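Local coordinates for protein FAD dependent oxidoreductase (Chelativorans sp. BNC1, PDB 6PXS) that oxidises iminodiacetate using bound FAD, as a member of the DadA oxidoreductase family, at residues A[48-58]-A[106-117]. Numbering follows the deposited sequence.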
loop_
_atom_site.group_PDB
_atom_site.type_symbol
_atom_site.label_atom_id
_atom_site.label_comp_id
_atom_site.label_asym_id
_atom_site.label_seq_id
_atom_site.Cartn_x
_atom_site.Cartn_y
_atom_site.Cartn_z
ATOM N N TRP A 48 -35.239 -7.308 5.266
ATOM C CA TRP A 48 -36.399 -7.729 6.044
ATOM C C TRP A 48 -36.128 -7.761 7.543
ATOM O O TRP A 48 -37.083 -7.770 8.329
ATOM C CB TRP A 48 -36.866 -9.105 5.568
ATOM C CG TRP A 48 -37.006 -9.185 4.080
ATOM C CD1 TRP A 48 -38.056 -8.743 3.330
ATOM C CD2 TRP A 48 -36.057 -9.732 3.158
ATOM N NE1 TRP A 48 -37.821 -8.982 1.999
ATOM C CE2 TRP A 48 -36.599 -9.589 1.867
ATOM C CE3 TRP A 48 -34.801 -10.329 3.299
ATOM C CZ2 TRP A 48 -35.931 -10.023 0.723
ATOM C CZ3 TRP A 48 -34.138 -10.759 2.163
ATOM C CH2 TRP A 48 -34.704 -10.604 0.892
ATOM N N ALA A 49 -34.864 -7.767 7.961
ATOM C CA ALA A 49 -34.513 -7.851 9.371
ATOM C C ALA A 49 -34.198 -6.497 9.992
ATOM O O ALA A 49 -33.817 -6.444 11.164
ATOM C CB ALA A 49 -33.314 -8.784 9.559
ATOM N N THR A 50 -34.350 -5.405 9.245
ATOM C CA THR A 50 -33.943 -4.102 9.751
ATOM C C THR A 50 -34.787 -3.698 10.952
ATOM O O THR A 50 -35.998 -3.929 10.992
ATOM C CB THR A 50 -34.059 -3.044 8.654
ATOM O OG1 THR A 50 -33.310 -3.463 7.509
ATOM C CG2 THR A 50 -33.516 -1.707 9.144
ATOM N N GLU A 51 -34.128 -3.084 11.936
ATOM C CA GLU A 51 -34.822 -2.602 13.123
ATOM C C GLU A 51 -35.506 -1.265 12.871
ATOM O O GLU A 51 -36.504 -0.949 13.529
ATOM C CB GLU A 51 -33.832 -2.475 14.283
ATOM C CG GLU A 51 -34.470 -2.503 15.662
ATOM C CD GLU A 51 -33.447 -2.375 16.776
ATOM O OE1 GLU A 51 -32.242 -2.250 16.468
ATOM O OE2 GLU A 51 -33.848 -2.402 17.959
ATOM N N ALA A 52 -34.995 -0.477 11.929
ATOM C CA ALA A 52 -35.560 0.832 11.630
ATOM C C ALA A 52 -36.855 0.661 10.848
ATOM O O ALA A 52 -36.848 0.123 9.736
ATOM C CB ALA A 52 -34.562 1.675 10.840
ATOM N N ASP A 53 -37.964 1.107 11.432
ATOM C CA ASP A 53 -39.273 1.070 10.784
ATOM C C ASP A 53 -39.648 2.495 10.380
ATOM O O ASP A 53 -40.347 3.208 11.100
ATOM C CB ASP A 53 -40.333 0.434 11.715
ATOM C CG ASP A 53 -40.300 1.005 13.119
ATOM O OD1 ASP A 53 -39.424 1.851 13.402
ATOM O OD2 ASP A 53 -41.150 0.607 13.944
ATOM N N ASP A 54 -39.172 2.905 9.211
ATOM C CA ASP A 54 -39.555 4.181 8.605
ATOM C C ASP A 54 -40.202 3.892 7.258
ATOM O O ASP A 54 -39.500 3.460 6.322
ATOM C CB ASP A 54 -38.343 5.096 8.434
ATOM C CG ASP A 54 -38.697 6.418 7.774
ATOM O OD1 ASP A 54 -39.903 6.710 7.633
ATOM O OD2 ASP A 54 -37.770 7.164 7.393
ATOM N N PRO A 55 -41.512 4.103 7.091
ATOM C CA PRO A 55 -42.148 3.697 5.825
ATOM C C PRO A 55 -41.579 4.404 4.608
ATOM O O PRO A 55 -41.407 3.773 3.558
ATOM C CB PRO A 55 -43.626 4.050 6.048
ATOM C CG PRO A 55 -43.785 4.156 7.524
ATOM C CD PRO A 55 -42.486 4.674 8.036
ATOM N N ASP A 56 -41.282 5.700 4.717
ATOM C CA ASP A 56 -40.719 6.422 3.580
ATOM C C ASP A 56 -39.391 5.813 3.150
ATOM O O ASP A 56 -39.123 5.671 1.951
ATOM C CB ASP A 56 -40.538 7.898 3.930
ATOM C CG ASP A 56 -41.854 8.598 4.202
ATOM O OD1 ASP A 56 -42.872 8.206 3.595
ATOM O OD2 ASP A 56 -41.869 9.540 5.022
ATOM N N TRP A 57 -38.549 5.443 4.115
ATOM C CA TRP A 57 -37.258 4.853 3.779
ATOM C C TRP A 57 -37.388 3.379 3.414
ATOM O O TRP A 57 -36.746 2.914 2.465
ATOM C CB TRP A 57 -36.286 5.024 4.946
ATOM C CG TRP A 57 -35.098 4.116 4.861
ATOM C CD1 TRP A 57 -33.995 4.278 4.073
ATOM C CD2 TRP A 57 -34.897 2.901 5.589
ATOM N NE1 TRP A 57 -33.120 3.236 4.266
ATOM C CE2 TRP A 57 -33.651 2.377 5.193
ATOM C CE3 TRP A 57 -35.651 2.203 6.540
ATOM C CZ2 TRP A 57 -33.141 1.192 5.712
ATOM C CZ3 TRP A 57 -35.143 1.025 7.053
ATOM C CH2 TRP A 57 -33.900 0.533 6.640
ATOM N N TYR A 58 -38.212 2.628 4.148
ATOM C CA TYR A 58 -38.310 1.195 3.895
ATOM C C TYR A 58 -38.891 0.907 2.517
ATOM O O TYR A 58 -38.525 -0.094 1.888
ATOM C CB TYR A 58 -39.157 0.522 4.974
ATOM C CG TYR A 58 -39.221 -0.980 4.824
ATOM C CD1 TYR A 58 -38.143 -1.778 5.183
ATOM C CD2 TYR A 58 -40.354 -1.600 4.319
ATOM C CE1 TYR A 58 -38.191 -3.152 5.044
ATOM C CE2 TYR A 58 -40.412 -2.972 4.176
ATOM C CZ TYR A 58 -39.329 -3.744 4.540
ATOM O OH TYR A 58 -39.383 -5.113 4.399
ATOM N N ARG A 106 -40.830 -9.333 13.627
ATOM C CA ARG A 106 -40.677 -8.306 12.601
ATOM C C ARG A 106 -40.430 -8.927 11.234
ATOM O O ARG A 106 -41.011 -8.494 10.232
ATOM C CB ARG A 106 -39.533 -7.359 12.964
ATOM C CG ARG A 106 -39.870 -6.326 14.028
ATOM C CD ARG A 106 -38.967 -5.109 13.899
ATOM N NE ARG A 106 -37.552 -5.477 13.883
ATOM C CZ ARG A 106 -36.723 -5.375 14.920
ATOM N NH1 ARG A 106 -37.145 -4.904 16.089
ATOM N NH2 ARG A 106 -35.457 -5.744 14.786
ATOM N N ILE A 107 -39.571 -9.946 11.171
ATOM C CA ILE A 107 -39.240 -10.558 9.887
ATOM C C ILE A 107 -40.466 -11.235 9.289
ATOM O O ILE A 107 -40.784 -11.048 8.109
ATOM C CB ILE A 107 -38.076 -11.551 10.051
ATOM C CG1 ILE A 107 -36.813 -10.824 10.516
ATOM C CG2 ILE A 107 -37.823 -12.283 8.739
ATOM C CD1 ILE A 107 -35.718 -11.750 11.001
ATOM N N SER A 108 -41.166 -12.039 10.092
ATOM C CA SER A 108 -42.332 -12.757 9.588
ATOM C C SER A 108 -43.354 -11.794 8.996
ATOM O O SER A 108 -43.868 -12.017 7.893
ATOM C CB SER A 108 -42.959 -13.582 10.711
ATOM O OG SER A 108 -43.328 -12.757 11.800
ATOM N N ARG A 109 -43.659 -10.713 9.715
ATOM C CA ARG A 109 -44.634 -9.751 9.215
ATOM C C ARG A 109 -44.203 -9.175 7.874
ATOM O O ARG A 109 -45.041 -8.915 7.002
ATOM C CB ARG A 109 -44.841 -8.637 10.242
ATOM C CG ARG A 109 -45.566 -9.098 11.498
ATOM C CD ARG A 109 -45.850 -7.946 12.447
ATOM N NE ARG A 109 -44.645 -7.467 13.120
ATOM C CZ ARG A 109 -44.132 -8.010 14.222
ATOM N NH1 ARG A 109 -44.711 -9.064 14.787
ATOM N NH2 ARG A 109 -43.032 -7.500 14.760
ATOM N N ARG A 110 -42.899 -8.982 7.680
ATOM C CA ARG A 110 -42.378 -8.428 6.438
ATOM C C ARG A 110 -41.982 -9.495 5.428
ATOM O O ARG A 110 -41.777 -9.166 4.255
ATOM C CB ARG A 110 -41.174 -7.526 6.731
ATOM C CG ARG A 110 -41.534 -6.309 7.561
ATOM C CD ARG A 110 -40.366 -5.355 7.729
ATOM N NE ARG A 110 -40.819 -4.052 8.211
ATOM C CZ ARG A 110 -40.014 -3.052 8.555
ATOM N NH1 ARG A 110 -40.531 -1.906 8.979
ATOM N NH2 ARG A 110 -38.697 -3.194 8.483
ATOM N N ILE A 111 -41.872 -10.757 5.847
ATOM C CA ILE A 111 -41.575 -11.835 4.911
ATOM C C ILE A 111 -42.834 -12.402 4.264
ATOM O O ILE A 111 -42.735 -13.085 3.234
ATOM C CB ILE A 111 -40.799 -12.967 5.609
ATOM N N LYS A 112 -44.013 -12.138 4.832
ATOM C CA LYS A 112 -45.247 -12.645 4.243
ATOM C C LYS A 112 -45.506 -12.016 2.879
ATOM O O LYS A 112 -45.877 -12.713 1.927
ATOM C CB LYS A 112 -46.422 -12.386 5.186
ATOM N N ASP A 113 -45.315 -10.699 2.764
ATOM C CA ASP A 113 -45.491 -9.984 1.506
ATOM C C ASP A 113 -44.194 -9.860 0.720
ATOM O O ASP A 113 -44.022 -8.900 -0.045
ATOM C CB ASP A 113 -46.083 -8.599 1.771
ATOM C CG ASP A 113 -47.434 -8.662 2.451
ATOM O OD1 ASP A 113 -48.143 -9.675 2.270
ATOM O OD2 ASP A 113 -47.790 -7.702 3.165
ATOM N N ALA A 114 -43.273 -10.807 0.888
ATOM C CA ALA A 114 -41.974 -10.763 0.217
ATOM C C ALA A 114 -41.496 -12.184 -0.030
ATOM O O ALA A 114 -40.675 -12.726 0.719
ATOM C CB ALA A 114 -40.952 -9.982 1.046
ATOM N N PRO A 115 -42.002 -12.831 -1.084
ATOM C CA PRO A 115 -41.501 -14.173 -1.422
ATOM C C PRO A 115 -40.030 -14.183 -1.787
ATOM O O PRO A 115 -39.383 -15.231 -1.670
ATOM C CB PRO A 115 -42.377 -14.591 -2.610
ATOM C CG PRO A 115 -43.584 -13.712 -2.532
ATOM C CD PRO A 115 -43.100 -12.415 -1.970
ATOM N N GLU A 116 -39.483 -13.047 -2.230
ATOM C CA GLU A 116 -38.055 -12.966 -2.514
ATOM C C GLU A 116 -37.216 -13.423 -1.328
ATOM O O GLU A 116 -36.091 -13.901 -1.509
ATOM C CB GLU A 116 -37.675 -11.533 -2.901
ATOM C CG GLU A 116 -38.087 -10.462 -1.892
ATOM C CD GLU A 116 -39.512 -9.973 -2.092
ATOM O OE1 GLU A 116 -40.277 -10.641 -2.820
ATOM O OE2 GLU A 116 -39.865 -8.920 -1.520
ATOM N N ALA A 117 -37.743 -13.287 -0.108
ATOM C CA ALA A 117 -36.994 -13.680 1.078
ATOM C C ALA A 117 -36.873 -15.190 1.218
ATOM O O ALA A 117 -36.005 -15.664 1.958
ATOM C CB ALA A 117 -37.656 -13.101 2.329
#
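R110 extends from helix 97-111 along the ring of Y58 to the loop at A52 and D53. Its CB lies near the phenol oxygen, 3.8 Å from Y58 OH. CG passes the same oxygen. CD sits 3.5 Å from Y58 OH and also meets CZ. NE is over the CZ side of the ring. CZ of R110 then stands 4.0 Å from the centroid of the Y58 ring, over its face, a cation-pi contact. NH2 carries on above CE1 and CD1, while NH1 turns to the CB of D53. The two flat groups stack with their planes 27° apart, and the side chains run in opposite directions. The chain of R110 is extended from CG to NE (chi2 -174°, chi3 165°), which gives it this reach. A52 O lies at the guanidinium edge, 4.0 Å from R110 NH2.

R106, one turn earlier, lays one face of its guanidinium on E51 CA and CG, with E51 CG 3.5 Å from R106 NH2. The E51 carboxylate stays beyond salt-bridge range. I107 rests its CG1 against A49.

W48 fills the other end. The CB of A117 sits over the centre of its six-membered ring, 3.7 Å from the centroid, in a CH-pi contact. E116 CG touches the ring edge at CZ2, and A114 CB approaches NE1. W48 also touches I144 of strand 141-144. With an alanine here, the indole is gone, and A114 CB and A117 CB would probably lose their aromatic partner and face a gap.

The contact packs the loop leading into helix 55-76 against the end of helix 97-111 and the turn after it. This is part of the DAO-family FAD-dependent oxidoreductase fold, where the T50 side chain lies about 9 Å from the bound FAD.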